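Local coordinates for protein TetR-family transcriptional regulator (Pectobacterium atrosepticum, PDB 2HYT) that probably binds regulatory DNA through an N-terminal helix-turn-helix and acts as a transcription factor of the TetR family, at residues A[67-79]-A[91-105]. Sequence-based numbering, arbitrary orientation. Where two conformers were deposited one is given.
Sequences IDAEMDERLQAIS and CRCRAYLEMALEPEI. With EDO (1,2-ethanediol), chain D; EDO (1,2-ethanediol), chain E; EDO (1,2-ethanediol), chain B.
Met71, Leu75 and Ile78 of helix 56-81 face Ala95 and Tyr96 of helix 85-98, and Met99 beyond them; the 67-79 and 91-98 segments run nearly antiparallel, their axes coming within 9.0 Å at 151°. This apolar seam is the tight part. Ile78 drives its CD1 onto the CB of Ala95 at 3.3 Å, closer than carbons usually pack, while its CG2 branch lies against Cys91. Leu75 sets CD1 at the edge of the Tyr96 ring. Met71 and Met99, both selenomethionine, run alongside one another with their ends pointing opposite ways, CE of Met71 being 3.5 Å from SE of Met99; the extended Met99 chain then puts its CE over the centre of the Arg74 guanidinium. Buried Arg92 closes one end as a knob among Leu75, Gln76, Ile78 and Ser79. Its NH1 donates to Ser79 OG at 3.0 Å, and a water links NH1 to Gln76 OE1, whose NE2 is hydrogen-bonded to Asp80.

Exposed Arg74 marks the looser, solvent side. A bend at chi3 (61°) turns its guanidinium nearly coplanar with the carboxylate of Glu102, the N-cap of helix 103-117, in a salt bridge; NH1 reaches the syn lone pair of OE1 at 2.9 Å. An ethanediol, probably from the crystallisation liquor, bridges Arg74 NH1 and Glu104 OE1.

In this all-helical region, whose C-terminal part usually binds the effector in TetR relatives, Ser131 of helix 122-141 bonds Arg92 NH2, helix 150-170 packs on Tyr96, and Ile67 leans on helix 103-117.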
ATOM      1  N   ILE A  67     -13.855   9.497   7.124  1.00 19.70           N
ATOM      2  CA  ILE A  67     -13.578   8.252   7.798  1.00 18.25           C
ATOM      3  C   ILE A  67     -12.125   8.206   8.289  1.00 18.80           C
ATOM      4  O   ILE A  67     -11.885   7.826   9.440  1.00 21.91           O
ATOM      5  CB  ILE A  67     -13.872   7.038   6.913  1.00 20.87           C
ATOM      6  CG1 ILE A  67     -15.367   6.962   6.604  1.00 19.32           C
ATOM      7  CG2 ILE A  67     -13.460   5.759   7.611  1.00 22.50           C
ATOM      8  CD1 ILE A  67     -15.776   5.851   5.564  1.00 19.43           C
ATOM      9  N   ASP A  68     -11.181   8.610   7.462  1.00 21.48           N
ATOM     10  CA  ASP A  68      -9.757   8.625   7.821  1.00 22.38           C
ATOM     11  C   ASP A  68      -9.524   9.468   9.074  1.00 25.42           C
ATOM     12  O   ASP A  68      -8.788   9.061   9.986  1.00 25.57           O
ATOM     13  CB  ASP A  68      -8.939   9.222   6.683  1.00 27.13           C
ATOM     14  CG  ASP A  68      -8.699   8.245   5.526  1.00 31.52           C
ATOM     15  OD1 ASP A  68      -9.047   7.057   5.623  1.00 33.20           O
ATOM     16  OD2 ASP A  68      -8.151   8.716   4.506  1.00 33.63           O
ATOM     17  N   ALA A  69     -10.130  10.653   9.096  1.00 22.63           N
ATOM     18  CA  ALA A  69      -9.995  11.554  10.241  1.00 23.33           C
ATOM     19  C   ALA A  69     -10.510  10.941  11.522  1.00 24.02           C
ATOM     20  O   ALA A  69      -9.890  11.071  12.576  1.00 22.77           O
ATOM     21  CB  ALA A  69     -10.663  12.921   9.961  1.00 21.70           C
ATOM     22  N   GLU A  70     -11.649  10.258  11.419  1.00 20.72           N
ATOM     23  CA  GLU A  70     -12.229   9.541  12.546  1.00 21.68           C
ATOM     24  C   GLU A  70     -11.323   8.422  13.023  1.00 22.21           C
ATOM     25  O   GLU A  70     -11.141   8.248  14.221  1.00 21.45           O
ATOM     26  CB  GLU A  70     -13.598   9.006  12.171  1.00 20.76           C
ATOM     27  CG  GLU A  70     -14.589  10.197  11.993  1.00 20.49           C
ATOM     28  CD  GLU A  70     -15.955   9.796  11.476  1.00 26.43           C
ATOM     29  OE1 GLU A  70     -16.277   8.597  11.488  1.00 30.01           O
ATOM     30  OE2 GLU A  70     -16.702  10.688  11.007  1.00 26.39           O
HETATM   31  N   MSE A  71     -10.781   7.666  12.082  1.00 21.27           N
HETATM   32  CA  MSE A  71      -9.848   6.581  12.425  1.00 20.55           C
HETATM   33  C   MSE A  71      -8.624   7.143  13.159  1.00 21.78           C
HETATM   34  O   MSE A  71      -8.213   6.598  14.195  1.00 22.89           O
HETATM   35  CB  MSE A  71      -9.448   5.814  11.169  1.00 22.66           C
HETATM   36  CG  MSE A  71     -10.568   5.013  10.625  1.00 21.12           C
HETATM   37 SE   MSE A  71     -10.034   4.050   8.995  0.75 26.75          SE
HETATM   38  CE  MSE A  71      -8.571   3.001   9.772  1.00 30.21           C
ATOM     39  N   ASP A  72      -8.069   8.220  12.618  1.00 21.41           N
ATOM     40  CA  ASP A  72      -6.847   8.793  13.190  0.50 22.00           C
ATOM     41  C   ASP A  72      -7.128   9.180  14.643  1.00 23.06           C
ATOM     42  O   ASP A  72      -6.294   8.903  15.528  1.00 21.78           O
ATOM     43  CB  ASP A  72      -6.333   9.981  12.366  0.50 23.45           C
ATOM     44  CG  ASP A  72      -4.928  10.439  12.794  0.50 24.29           C
ATOM     45  OD1 ASP A  72      -4.799  11.084  13.847  0.50 33.87           O
ATOM     46  OD2 ASP A  72      -3.940  10.167  12.066  0.50 40.51           O
ATOM     47  N   GLU A  73      -8.284   9.782  14.893  1.00 25.07           N
ATOM     48  CA  GLU A  73      -8.663  10.219  16.246  1.00 25.66           C
ATOM     49  C   GLU A  73      -8.761   9.038  17.201  1.00 24.78           C
ATOM     50  O   GLU A  73      -8.251   9.083  18.327  1.00 21.71           O
ATOM     51  CB  GLU A  73     -10.014  10.940  16.192  1.00 26.45           C
ATOM     52  CG  GLU A  73     -10.470  11.471  17.520  1.00 31.20           C
ATOM     53  CD  GLU A  73     -11.656  12.430  17.376  1.00 36.60           C
ATOM     54  OE1 GLU A  73     -11.727  13.134  16.342  1.00 53.15           O
ATOM     55  OE2 GLU A  73     -12.487  12.482  18.309  1.00 58.05           O
ATOM     56  N   ARG A  74      -9.385   7.968  16.737  1.00 20.69           N
ATOM     57  CA  ARG A  74      -9.597   6.779  17.563  1.00 20.90           C
ATOM     58  C   ARG A  74      -8.252   6.104  17.942  1.00 20.37           C
ATOM     59  O   ARG A  74      -7.997   5.685  19.090  1.00 22.72           O
ATOM     60  CB  ARG A  74     -10.489   5.784  16.825  1.00 21.31           C
ATOM     61  CG  ARG A  74     -11.942   6.201  16.779  1.00 24.86           C
ATOM     62  CD  ARG A  74     -12.745   5.228  15.890  1.00 23.42           C
ATOM     63  NE  ARG A  74     -12.703   3.863  16.393  1.00 26.07           N
ATOM     64  CZ  ARG A  74     -13.187   2.803  15.744  1.00 25.54           C
ATOM     65  NH1 ARG A  74     -13.734   2.927  14.559  1.00 26.92           N
ATOM     66  NH2 ARG A  74     -13.060   1.608  16.275  1.00 26.63           N
ATOM     67  N   LEU A  75      -7.369   6.033  16.962  1.00 18.99           N
ATOM     68  CA  LEU A  75      -6.096   5.395  17.126  1.00 17.99           C
ATOM     69  C   LEU A  75      -5.162   6.218  18.023  1.00 20.16           C
ATOM     70  O   LEU A  75      -4.476   5.657  18.889  1.00 23.29           O
ATOM     71  CB  LEU A  75      -5.458   5.126  15.771  1.00 20.08           C
ATOM     72  CG  LEU A  75      -6.197   4.075  14.955  1.00 21.62           C
ATOM     73  CD1 LEU A  75      -5.767   4.251  13.504  1.00 24.39           C
ATOM     74  CD2 LEU A  75      -5.973   2.650  15.484  1.00 23.16           C
ATOM     75  N   GLN A  76      -5.126   7.539  17.806  1.00 18.78           N
ATOM     76  CA  GLN A  76      -4.323   8.422  18.646  1.00 19.47           C
ATOM     77  C   GLN A  76      -4.790   8.310  20.093  1.00 21.29           C
ATOM     78  O   GLN A  76      -3.957   8.293  21.022  1.00 22.01           O
ATOM     79  CB  GLN A  76      -4.436   9.843  18.152  1.00 21.32           C
ATOM     80  CG  GLN A  76      -3.622  10.867  18.982  1.00 23.71           C
ATOM     81  CD  GLN A  76      -2.132  10.673  18.817  1.00 29.40           C
ATOM     82  OE1 GLN A  76      -1.616  10.585  17.684  1.00 29.77           O
ATOM     83  NE2 GLN A  76      -1.420  10.649  19.935  1.00 33.53           N
ATOM     84  N   ALA A  77      -6.101   8.204  20.307  1.00 21.48           N
ATOM     85  CA  ALA A  77      -6.632   8.074  21.665  1.00 21.06           C
ATOM     86  C   ALA A  77      -6.202   6.811  22.404  1.00 22.40           C
ATOM     87  O   ALA A  77      -6.054   6.817  23.625  1.00 22.99           O
ATOM     88  CB  ALA A  77      -8.127   8.172  21.664  1.00 21.31           C
ATOM     89  N   ILE A  78      -6.034   5.707  21.689  1.00 21.89           N
ATOM     90  CA  ILE A  78      -5.562   4.492  22.309  1.00 19.76           C
ATOM     91  C   ILE A  78      -4.175   4.721  22.882  1.00 25.18           C
ATOM     92  O   ILE A  78      -3.897   4.349  24.041  1.00 23.47           O
ATOM     93  CB  ILE A  78      -5.558   3.317  21.298  1.00 18.62           C
ATOM     94  CG1 ILE A  78      -6.977   2.915  20.928  1.00 20.92           C
ATOM     95  CG2 ILE A  78      -4.726   2.138  21.859  1.00 19.74           C
ATOM     96  CD1 ILE A  78      -7.072   1.918  19.736  1.00 21.92           C
ATOM     97  N   SER A  79      -3.258   5.314  22.111  1.00 22.58           N
ATOM     98  CA  SER A  79      -1.891   5.429  22.664  1.00 25.65           C
ATOM     99  C   SER A  79      -1.799   6.584  23.662  1.00 28.53           C
ATOM    100  O   SER A  79      -0.993   6.547  24.614  1.00 26.81           O
ATOM    101  CB  SER A  79      -0.830   5.504  21.560  1.00 30.34           C
ATOM    102  OG  SER A  79      -1.201   6.387  20.543  1.00 20.58           O
ATOM    103  N   CYS A  91      -1.633  -2.153  21.267  1.00 19.48           N
ATOM    104  CA  CYS A  91      -3.081  -2.038  21.205  0.50 19.60           C
ATOM    105  C   CYS A  91      -3.538  -1.197  20.021  1.00 19.49           C
ATOM    106  O   CYS A  91      -4.499  -1.546  19.377  1.00 21.05           O
ATOM    107  CB  CYS A  91      -3.596  -1.440  22.497  0.50 22.51           C
ATOM    108  SG  CYS A  91      -5.350  -1.397  22.592  0.50 23.59           S
ATOM    109  N   ARG A  92      -2.821  -0.108  19.753  1.00 17.34           N
ATOM    110  CA  ARG A  92      -3.119   0.761  18.625  1.00 17.68           C
ATOM    111  C   ARG A  92      -2.928   0.005  17.293  1.00 18.16           C
ATOM    112  O   ARG A  92      -3.784   0.067  16.371  1.00 17.84           O
ATOM    113  CB  ARG A  92      -2.220   1.968  18.666  1.00 19.36           C
ATOM    114  CG  ARG A  92      -2.375   2.889  17.512  1.00 18.16           C
ATOM    115  CD  ARG A  92      -1.693   4.195  17.792  1.00 21.63           C
ATOM    116  NE  ARG A  92      -1.404   4.910  16.555  1.00 19.99           N
ATOM    117  CZ  ARG A  92      -0.975   6.160  16.510  1.00 22.33           C
ATOM    118  NH1 ARG A  92      -0.805   6.866  17.619  1.00 22.26           N
ATOM    119  NH2 ARG A  92      -0.729   6.702  15.315  1.00 26.36           N
ATOM    120  N   CYS A  93      -1.802  -0.696  17.187  1.00 20.03           N
ATOM    121  CA  CYS A  93      -1.551  -1.492  15.993  1.00 17.70           C
ATOM    122  C   CYS A  93      -2.625  -2.578  15.794  1.00 19.82           C
ATOM    123  O   CYS A  93      -3.159  -2.744  14.669  1.00 19.97           O
ATOM    124  CB  CYS A  93      -0.157  -2.110  16.000  1.00 19.85           C
ATOM    125  SG  CYS A  93       1.206  -0.940  15.906  1.00 20.25           S
ATOM    126  N   ARG A  94      -2.971  -3.299  16.856  1.00 20.07           N
ATOM    127  CA  ARG A  94      -4.028  -4.316  16.747  1.00 19.92           C
ATOM    128  C   ARG A  94      -5.375  -3.693  16.369  1.00 20.70           C
ATOM    129  O   ARG A  94      -6.143  -4.257  15.599  1.00 20.92           O
ATOM    130  CB  ARG A  94      -4.175  -5.058  18.051  1.00 21.14           C
ATOM    131  CG  ARG A  94      -3.024  -5.991  18.343  1.00 28.28           C
ATOM    132  CD  ARG A  94      -3.364  -6.953  19.504  1.00 31.18           C
ATOM    133  NE  ARG A  94      -3.737  -6.243  20.737  1.00 37.62           N
ATOM    134  CZ  ARG A  94      -2.911  -5.978  21.753  1.00 38.81           C
ATOM    135  NH1 ARG A  94      -1.639  -6.350  21.736  1.00 40.85           N
ATOM    136  NH2 ARG A  94      -3.383  -5.332  22.808  1.00 41.99           N
ATOM    137  N   ALA A  95      -5.662  -2.525  16.943  1.00 19.60           N
ATOM    138  CA  ALA A  95      -6.931  -1.837  16.686  1.00 19.89           C
ATOM    139  C   ALA A  95      -7.105  -1.465  15.205  1.00 19.63           C
ATOM    140  O   ALA A  95      -8.203  -1.575  14.632  1.00 20.31           O
ATOM    141  CB  ALA A  95      -7.047  -0.613  17.581  1.00 21.16           C
ATOM    142  N   TYR A  96      -6.004  -1.107  14.547  1.00 18.89           N
ATOM    143  CA  TYR A  96      -6.015  -0.844  13.128  1.00 18.58           C
ATOM    144  C   TYR A  96      -6.501  -2.065  12.328  1.00 18.33           C
ATOM    145  O   TYR A  96      -7.314  -1.952  11.378  1.00 20.62           O
ATOM    146  CB  TYR A  96      -4.633  -0.395  12.659  1.00 20.06           C
ATOM    147  CG  TYR A  96      -4.639   0.092  11.258  1.00 19.11           C
ATOM    148  CD1 TYR A  96      -4.550  -0.820  10.191  1.00 16.79           C
ATOM    149  CD2 TYR A  96      -4.734   1.451  10.956  1.00 24.70           C
ATOM    150  CE1 TYR A  96      -4.579  -0.357   8.869  1.00 21.41           C
ATOM    151  CE2 TYR A  96      -4.747   1.897   9.640  1.00 27.43           C
ATOM    152  CZ  TYR A  96      -4.677   0.970   8.600  1.00 27.87           C
ATOM    153  OH  TYR A  96      -4.669   1.319   7.260  1.00 32.73           O
ATOM    154  N   LEU A  97      -5.999  -3.234  12.693  1.00 17.71           N
ATOM    155  CA  LEU A  97      -6.450  -4.469  12.071  1.00 18.79           C
ATOM    156  C   LEU A  97      -7.898  -4.803  12.432  1.00 18.55           C
ATOM    157  O   LEU A  97      -8.668  -5.252  11.570  1.00 17.67           O
ATOM    158  CB  LEU A  97      -5.554  -5.632  12.467  1.00 19.87           C
ATOM    159  CG  LEU A  97      -4.080  -5.519  12.077  1.00 21.74           C
ATOM    160  CD1 LEU A  97      -3.372  -6.861  12.318  1.00 20.17           C
ATOM    161  CD2 LEU A  97      -3.908  -5.079  10.613  1.00 20.48           C
ATOM    162  N   GLU A  98      -8.251  -4.618  13.700  1.00 17.75           N
ATOM    163  CA  GLU A  98      -9.630  -4.863  14.188  1.00 18.69           C
ATOM    164  C   GLU A  98     -10.642  -3.994  13.430  1.00 20.21           C
ATOM    165  O   GLU A  98     -11.765  -4.445  13.150  1.00 18.95           O
ATOM    166  CB  GLU A  98      -9.723  -4.598  15.686  1.00 21.07           C
ATOM    167  CG  GLU A  98      -9.006  -5.639  16.485  1.00 20.19           C
ATOM    168  CD  GLU A  98      -8.781  -5.281  17.947  1.00 30.08           C
ATOM    169  OE1 GLU A  98      -8.977  -4.111  18.359  1.00 32.27           O
ATOM    170  OE2 GLU A  98      -8.382  -6.214  18.682  1.00 36.87           O
HETATM  171  N   MSE A  99     -10.241  -2.783  13.042  1.00 19.51           N
HETATM  172  CA  MSE A  99     -11.093  -1.912  12.238  1.00 18.71           C
HETATM  173  C   MSE A  99     -11.451  -2.488  10.884  1.00 17.38           C
HETATM  174  O   MSE A  99     -12.488  -2.121  10.311  1.00 19.65           O
HETATM  175  CB  MSE A  99     -10.409  -0.589  12.052  1.00 20.63           C
HETATM  176  CG  MSE A  99     -10.546   0.254  13.182  1.00 18.58           C
HETATM  177 SE   MSE A  99      -9.388   1.876  12.988  0.75 25.33          SE
HETATM  178  CE  MSE A  99      -9.947   2.625  14.612  1.00 29.78           C
ATOM    179  N   ALA A 100     -10.645  -3.422  10.363  1.00 18.01           N
ATOM    180  CA  ALA A 100     -10.913  -4.034   9.059  1.00 19.27           C
ATOM    181  C   ALA A 100     -12.177  -4.897   9.055  1.00 19.34           C
ATOM    182  O   ALA A 100     -12.627  -5.311   7.990  1.00 22.88           O
ATOM    183  CB  ALA A 100      -9.739  -4.871   8.602  1.00 20.67           C
ATOM    184  N   LEU A 101     -12.706  -5.208  10.230  1.00 19.43           N
ATOM    185  CA  LEU A 101     -13.968  -5.970  10.318  1.00 21.27           C
ATOM    186  C   LEU A 101     -15.165  -5.079  10.613  1.00 21.47           C
ATOM    187  O   LEU A 101     -16.304  -5.568  10.654  1.00 22.04           O
ATOM    188  CB  LEU A 101     -13.867  -7.059  11.365  1.00 22.71           C
ATOM    189  CG  LEU A 101     -12.794  -8.141  11.114  1.00 23.51           C
ATOM    190  CD1 LEU A 101     -12.899  -9.267  12.181  1.00 25.01           C
ATOM    191  CD2 LEU A 101     -12.871  -8.704   9.693  1.00 26.86           C
ATOM    192  N   GLU A 102     -14.958  -3.786  10.837  1.00 19.01           N
ATOM    193  CA  GLU A 102     -16.093  -2.891  11.033  1.00 19.21           C
ATOM    194  C   GLU A 102     -16.731  -2.638   9.678  1.00 18.48           C
ATOM    195  O   GLU A 102     -16.047  -2.315   8.710  1.00 20.39           O
ATOM    196  CB  GLU A 102     -15.629  -1.566  11.678  1.00 20.86           C
ATOM    197  CG  GLU A 102     -14.998  -1.788  13.043  1.00 22.92           C
ATOM    198  CD  GLU A 102     -14.592  -0.513  13.739  1.00 24.16           C
ATOM    199  OE1 GLU A 102     -14.863   0.596  13.190  1.00 25.89           O
ATOM    200  OE2 GLU A 102     -14.013  -0.614  14.859  1.00 29.16           O
ATOM    201  N   PRO A 103     -18.052  -2.809   9.570  1.00 20.19           N
ATOM    202  CA  PRO A 103     -18.630  -2.749   8.212  1.00 19.50           C
ATOM    203  C   PRO A 103     -18.297  -1.524   7.359  1.00 18.80           C
ATOM    204  O   PRO A 103     -18.042  -1.675   6.155  1.00 19.77           O
ATOM    205  CB  PRO A 103     -20.149  -2.877   8.475  1.00 23.77           C
ATOM    206  CG  PRO A 103     -20.231  -3.586   9.716  1.00 26.50           C
ATOM    207  CD  PRO A 103     -19.051  -3.195  10.572  1.00 23.15           C
ATOM    208  N   GLU A 104     -18.289  -0.309   7.919  1.00 19.51           N
ATOM    209  CA  GLU A 104     -17.999   0.829   7.085  1.00 18.86           C
ATOM    210  C   GLU A 104     -16.564   0.850   6.550  1.00 18.81           C
ATOM    211  O   GLU A 104     -16.327   1.145   5.389  1.00 21.45           O
ATOM    212  CB  GLU A 104     -18.258   2.148   7.830  1.00 20.42           C
ATOM    213  CG  GLU A 104     -18.051   3.321   6.921  1.00 20.34           C
ATOM    214  CD  GLU A 104     -18.587   4.595   7.503  1.00 27.86           C
ATOM    215  OE1 GLU A 104     -18.255   4.855   8.672  1.00 27.05           O
ATOM    216  OE2 GLU A 104     -19.283   5.335   6.767  1.00 27.20           O
ATOM    217  N   ILE A 105     -15.612   0.591   7.433  1.00 20.63           N
ATOM    218  CA  ILE A 105     -14.206   0.569   7.062  1.00 18.50           C
ATOM    219  C   ILE A 105     -13.948  -0.573   6.109  1.00 19.09           C
ATOM    220  O   ILE A 105     -13.291  -0.409   5.079  1.00 19.85           O
ATOM    221  CB  ILE A 105     -13.335   0.521   8.356  1.00 20.78           C
ATOM    222  CG1 ILE A 105     -13.538   1.843   9.118  1.00 22.79           C
ATOM    223  CG2 ILE A 105     -11.849   0.283   8.029  1.00 17.68           C
ATOM    224  CD1 ILE A 105     -12.871   1.879  10.498  1.00 24.68           C
TER
HETATM  225  C1  EDO D 199     -14.685   5.579  11.439  1.00 36.26           C
HETATM  226  O1  EDO D 199     -14.348   5.417  12.824  1.00 41.82           O
HETATM  227  C2  EDO D 199     -16.120   5.069  11.287  1.00 45.93           C
HETATM  228  O2  EDO D 199     -16.206   4.039  10.312  1.00 37.02           O
HETATM  229  C1  EDO E 200     -11.107  -0.130  17.329  1.00 51.81           C
HETATM  230  O1  EDO E 200     -10.671   0.605  18.483  1.00 43.96           O
HETATM  231  C2  EDO E 200     -10.523  -1.520  17.233  1.00 41.24           C
HETATM  232  O2  EDO E 200     -11.401  -2.452  17.879  1.00 52.17           O
HETATM  233  C1  EDO B 197      -1.997   2.667  13.208  1.00 27.81           C
HETATM  234  O1  EDO B 197      -1.950   3.923  13.920  1.00 23.60           O
HETATM  235  C2  EDO B 197      -1.671   2.945  11.737  1.00 29.20           C
HETATM  236  O2  EDO B 197      -0.271   3.299  11.571  1.00 28.06           O
HETATM  237  O   HOH W   1       0.778   9.441  17.458  1.00 24.87           O